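Local coordinates for conserved protein (Mycobacterium tuberculosis, PDB 1RFE) that is of unknown function but probably binds coenzyme F420 and may act as an oxidoreductase on CH-CH groups, at residues 56-59 with 60-63; 9-12 with 13-16. One frame throughout, in Å; residues are numbered along the deposited sequence.

Interaction 1. Residues 56-59 with 60-63; sequences AKSQ and KAVN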
loop_
_atom_site.group_PDB
_atom_site.type_symbol
_atom_site.label_atom_id
_atom_site.label_comp_id
_atom_site.label_asym_id
_atom_site.label_seq_id
_atom_site.Cartn_x
_atom_site.Cartn_y
_atom_site.Cartn_z
ATOM N N ALA A 56 -9.965 -5.015 14.447
ATOM C CA ALA A 56 -9.068 -5.305 15.575
ATOM C C ALA A 56 -8.709 -6.793 15.681
ATOM O O ALA A 56 -7.587 -7.120 16.033
ATOM C CB ALA A 56 -9.689 -4.792 16.939
ATOM N N LYS A 57 -9.642 -7.693 15.343
ATOM C CA LYS A 57 -9.382 -9.153 15.466
ATOM C C LYS A 57 -9.198 -9.880 14.137
ATOM O O LYS A 57 -9.288 -11.081 14.075
ATOM C CB LYS A 57 -10.493 -9.822 16.281
ATOM C CG LYS A 57 -10.151 -9.892 17.833
ATOM C CD LYS A 57 -11.192 -9.134 18.688
ATOM C CE LYS A 57 -11.805 -9.966 19.849
ATOM N NZ LYS A 57 -12.845 -9.133 20.510
ATOM N N SER A 58 -8.906 -9.159 13.062
ATOM C CA SER A 58 -8.665 -9.798 11.774
ATOM C C SER A 58 -7.343 -10.572 11.788
ATOM O O SER A 58 -6.411 -10.237 12.550
ATOM C CB SER A 58 -8.550 -8.731 10.667
ATOM O OG SER A 58 -7.403 -7.908 10.880
ATOM N N GLN A 59 -7.211 -11.538 10.884
ATOM C CA GLN A 59 -5.975 -12.293 10.824
ATOM C C GLN A 59 -4.728 -11.393 10.722
ATOM O O GLN A 59 -3.684 -11.706 11.324
ATOM C CB GLN A 59 -5.965 -13.303 9.676
ATOM C CG GLN A 59 -4.822 -14.312 9.761
ATOM C CD GLN A 59 -4.856 -15.144 11.049
ATOM O OE1 GLN A 59 -3.872 -15.169 11.836
ATOM N NE2 GLN A 59 -5.980 -15.820 11.274
ATOM N N LYS A 60 -4.827 -10.318 9.958
ATOM C CA LYS A 60 -3.673 -9.507 9.706
ATOM C C LYS A 60 -3.238 -8.750 10.967
ATOM O O LYS A 60 -2.027 -8.677 11.261
ATOM C CB LYS A 60 -3.767 -8.707 8.364
ATOM C CG LYS A 60 -4.568 -7.404 8.237
ATOM C CD LYS A 60 -5.343 -7.332 6.877
ATOM C CE LYS A 60 -6.758 -8.088 6.892
ATOM N NZ LYS A 60 -6.790 -9.628 7.340
ATOM N N ALA A 61 -4.215 -8.295 11.754
ATOM C CA ALA A 61 -3.934 -7.617 13.018
ATOM C C ALA A 61 -3.325 -8.578 14.052
ATOM O O ALA A 61 -2.421 -8.204 14.769
ATOM C CB ALA A 61 -5.172 -6.993 13.566
ATOM N N VAL A 62 -3.823 -9.799 14.086
ATOM C CA VAL A 62 -3.280 -10.868 14.932
ATOM C C VAL A 62 -1.861 -11.267 14.512
ATOM O O VAL A 62 -0.962 -11.300 15.344
ATOM C CB VAL A 62 -4.248 -12.106 14.994
ATOM C CG1 VAL A 62 -3.509 -13.396 15.465
ATOM C CG2 VAL A 62 -5.419 -11.801 15.907
ATOM N N ASN A 63 -1.623 -11.417 13.213
ATOM C CA ASN A 63 -0.260 -11.671 12.738
ATOM C C ASN A 63 0.657 -10.547 13.157
ATOM O O ASN A 63 1.811 -10.738 13.602
ATOM C CB ASN A 63 -0.177 -11.805 11.213
ATOM C CG ASN A 63 -0.858 -13.031 10.660
ATOM O OD1 ASN A 63 -1.085 -13.087 9.424
ATOM N ND2 ASN A 63 -1.244 -14.011 11.523
#

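Interaction 2. Residues 9-12 with 13-16; sequences VMSE and AEIA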
loop_
_atom_site.group_PDB
_atom_site.type_symbol
_atom_site.label_atom_id
_atom_site.label_comp_id
_atom_site.label_asym_id
_atom_site.label_seq_id
_atom_site.Cartn_x
_atom_site.Cartn_y
_atom_site.Cartn_z
ATOM N N VAL A 9 15.371 2.611 -11.264
ATOM C CA VAL A 9 14.956 3.189 -9.990
ATOM C C VAL A 9 14.117 4.450 -10.158
ATOM O O VAL A 9 14.333 5.263 -11.060
ATOM C CB VAL A 9 16.185 3.498 -9.061
ATOM C CG1 VAL A 9 17.003 4.697 -9.585
ATOM C CG2 VAL A 9 15.754 3.725 -7.611
HETATM N N MSE A 10 13.082 4.559 -9.339
HETATM C CA MSE A 10 12.310 5.792 -9.259
HETATM C C MSE A 10 12.863 6.695 -8.175
HETATM O O MSE A 10 13.354 6.222 -7.171
HETATM C CB MSE A 10 10.844 5.470 -8.967
HETATM C CG MSE A 10 10.120 4.875 -10.152
HETATM SE SE MSE A 10 8.193 5.126 -10.021
HETATM C CE MSE A 10 7.968 3.916 -8.760
ATOM N N SER A 11 12.802 8.000 -8.408
ATOM C CA SER A 11 13.118 9.012 -7.385
ATOM C C SER A 11 12.134 9.005 -6.218
ATOM O O SER A 11 10.984 8.543 -6.313
ATOM C CB SER A 11 13.096 10.419 -7.993
ATOM O OG SER A 11 11.758 10.795 -8.357
ATOM N N GLU A 12 12.595 9.536 -5.108
ATOM C CA GLU A 12 11.742 9.720 -3.947
ATOM C C GLU A 12 10.416 10.349 -4.348
ATOM O O GLU A 12 9.351 9.910 -3.908
ATOM C CB GLU A 12 12.454 10.580 -2.926
ATOM C CG GLU A 12 11.800 10.592 -1.564
ATOM C CD GLU A 12 12.671 11.261 -0.527
ATOM O OE1 GLU A 12 12.652 12.521 -0.489
ATOM O OE2 GLU A 12 13.392 10.515 0.215
ATOM N N ALA A 13 10.474 11.359 -5.204
ATOM C CA ALA A 13 9.282 12.085 -5.559
ATOM C C ALA A 13 8.391 11.275 -6.485
ATOM O O ALA A 13 7.204 11.366 -6.405
ATOM C CB ALA A 13 9.624 13.452 -6.204
ATOM N N GLU A 14 8.969 10.506 -7.386
ATOM C CA GLU A 14 8.183 9.627 -8.282
ATOM C C GLU A 14 7.449 8.519 -7.509
ATOM O O GLU A 14 6.315 8.208 -7.797
ATOM C CB GLU A 14 9.108 9.008 -9.336
ATOM C CG GLU A 14 9.561 9.995 -10.428
ATOM C CD GLU A 14 10.681 9.443 -11.316
ATOM O OE1 GLU A 14 11.356 8.437 -10.980
ATOM O OE2 GLU A 14 10.886 10.012 -12.382
ATOM N N ILE A 15 8.094 7.981 -6.490
ATOM C CA ILE A 15 7.508 6.948 -5.623
ATOM C C ILE A 15 6.329 7.551 -4.874
ATOM O O ILE A 15 5.232 6.999 -4.873
ATOM C CB ILE A 15 8.564 6.426 -4.626
ATOM C CG1 ILE A 15 9.622 5.607 -5.347
ATOM C CG2 ILE A 15 7.945 5.567 -3.475
ATOM C CD1 ILE A 15 10.872 5.351 -4.488
ATOM N N ALA A 16 6.548 8.711 -4.283
ATOM C CA ALA A 16 5.452 9.462 -3.650
ATOM C C ALA A 16 4.222 9.614 -4.554
ATOM O O ALA A 16 3.146 9.241 -4.149
ATOM C CB ALA A 16 5.944 10.797 -3.111
#

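Interaction 1. Residues 56-59 with 60-63
A serine N-cap opens helix 59-66, which follows strand 49-55 in this protein of the pyridoxamine 5'-phosphate oxidase family. S58 sits just before the first turn, and its OG accepts a weak capping bond from A61 N at 3.3 Å. With chi1 at 65°, OG lies between the backbone N and the carbonyl carbon of its own residue, and from there it faces A61 N. The same hydroxyl is also hydrogen-bonded to T54 OG1 and K55 O, so the cap is tied to the end of the preceding strand. The backbone confirms the helix start: V62 N donates to S58 O at 3.0 Å, and N63 N reaches Q59 O at 2.8 Å.

The methyl of A61 and the bent chain of K60 close in around the turn. A61 CB lies 3.5 Å from A56 O and 3.6 Å from S58 OG, while K60 brings its NZ within 3.9 Å of S58 CB. A56 O is hydrogen-bonded to R65 NH2, linking loop and helix.

Across the first turn, Q59 and N63 set their amide planes 42° apart. N63 OD1 is engaged by H37 ND1 and T29 OG1 on neighbouring strands, leaving ND2 directed at Q59. A bend at chi2 turns the glutamine amide forward along the helix, where N63 ND2 makes a weak bond to Q59 OE1 at 2.9 Å, its N-H...O angle only 119°.

Interaction 2. Residues 9-12 with 13-16
The carboxylate of E14 receives S11 N from above its plane: the donor stands 38° out of it, with S11 N to E14 OE1 at 3.0 Å and an N-H...O angle of 157°. M10 also borders this oxygen, its CA 3.3 Å from E14 OE1. K148 NZ forms a salt bridge to the same OE1 and a hydrogen bond to V9 O, so one carboxylate oxygen gathers a backbone amide and an ammonium group. The lysine would be expected to help keep the carboxylate ionised.

The reciprocal bond runs from E14 N to S11 OG, 3.0 Å long. The glutamate's CG points away from its own carbonyl carbon (chi1 -74°) and the chain is extended beyond it, which carries the acid back past the serine hydroxyl, with E14 CG 3.1 Å from S11 OG. Behind this polar exchange the backbone turn closes through I15 N to S11 O at 2.9 Å, and A16 N bonds E12 O.

Selenomethionine M10 covers the inner flank. Its CB meets I15 CG1 at 3.8 Å, and SE comes to 4.0 Å from E14 CB. M10 and I15 also touch strand 140-145, at D145 and S143 respectively, and S143 OG accepts from M10 N. Two reciprocal side-chain to backbone bonds between S11 at the N-cap and E14 three residues on define a capping box, here starting helix 12-21.

How the interactions relate
Both interactions begin a helix with a serine N-cap, yet they hold different elements: interaction 1 starts helix 59-66 after strand 49-55, interaction 2 starts helix 12-21 beside strand 140-145. They lie on opposite sides of the chain's centre, with centres 31 Å apart and nearest atoms about 21 Å apart. Interaction 1 is partly buried, with A61 and N63 buried, and its neutral polar groups are tied to the sheet through T54, T29 and H37. Interaction 2 is a surface contact in which only M10 is buried. Its cap is reciprocal and charged, with K148 joining the glutamate, whereas residues 56-59 with 60-63 have a one-way, weaker serine cap and an amide pair.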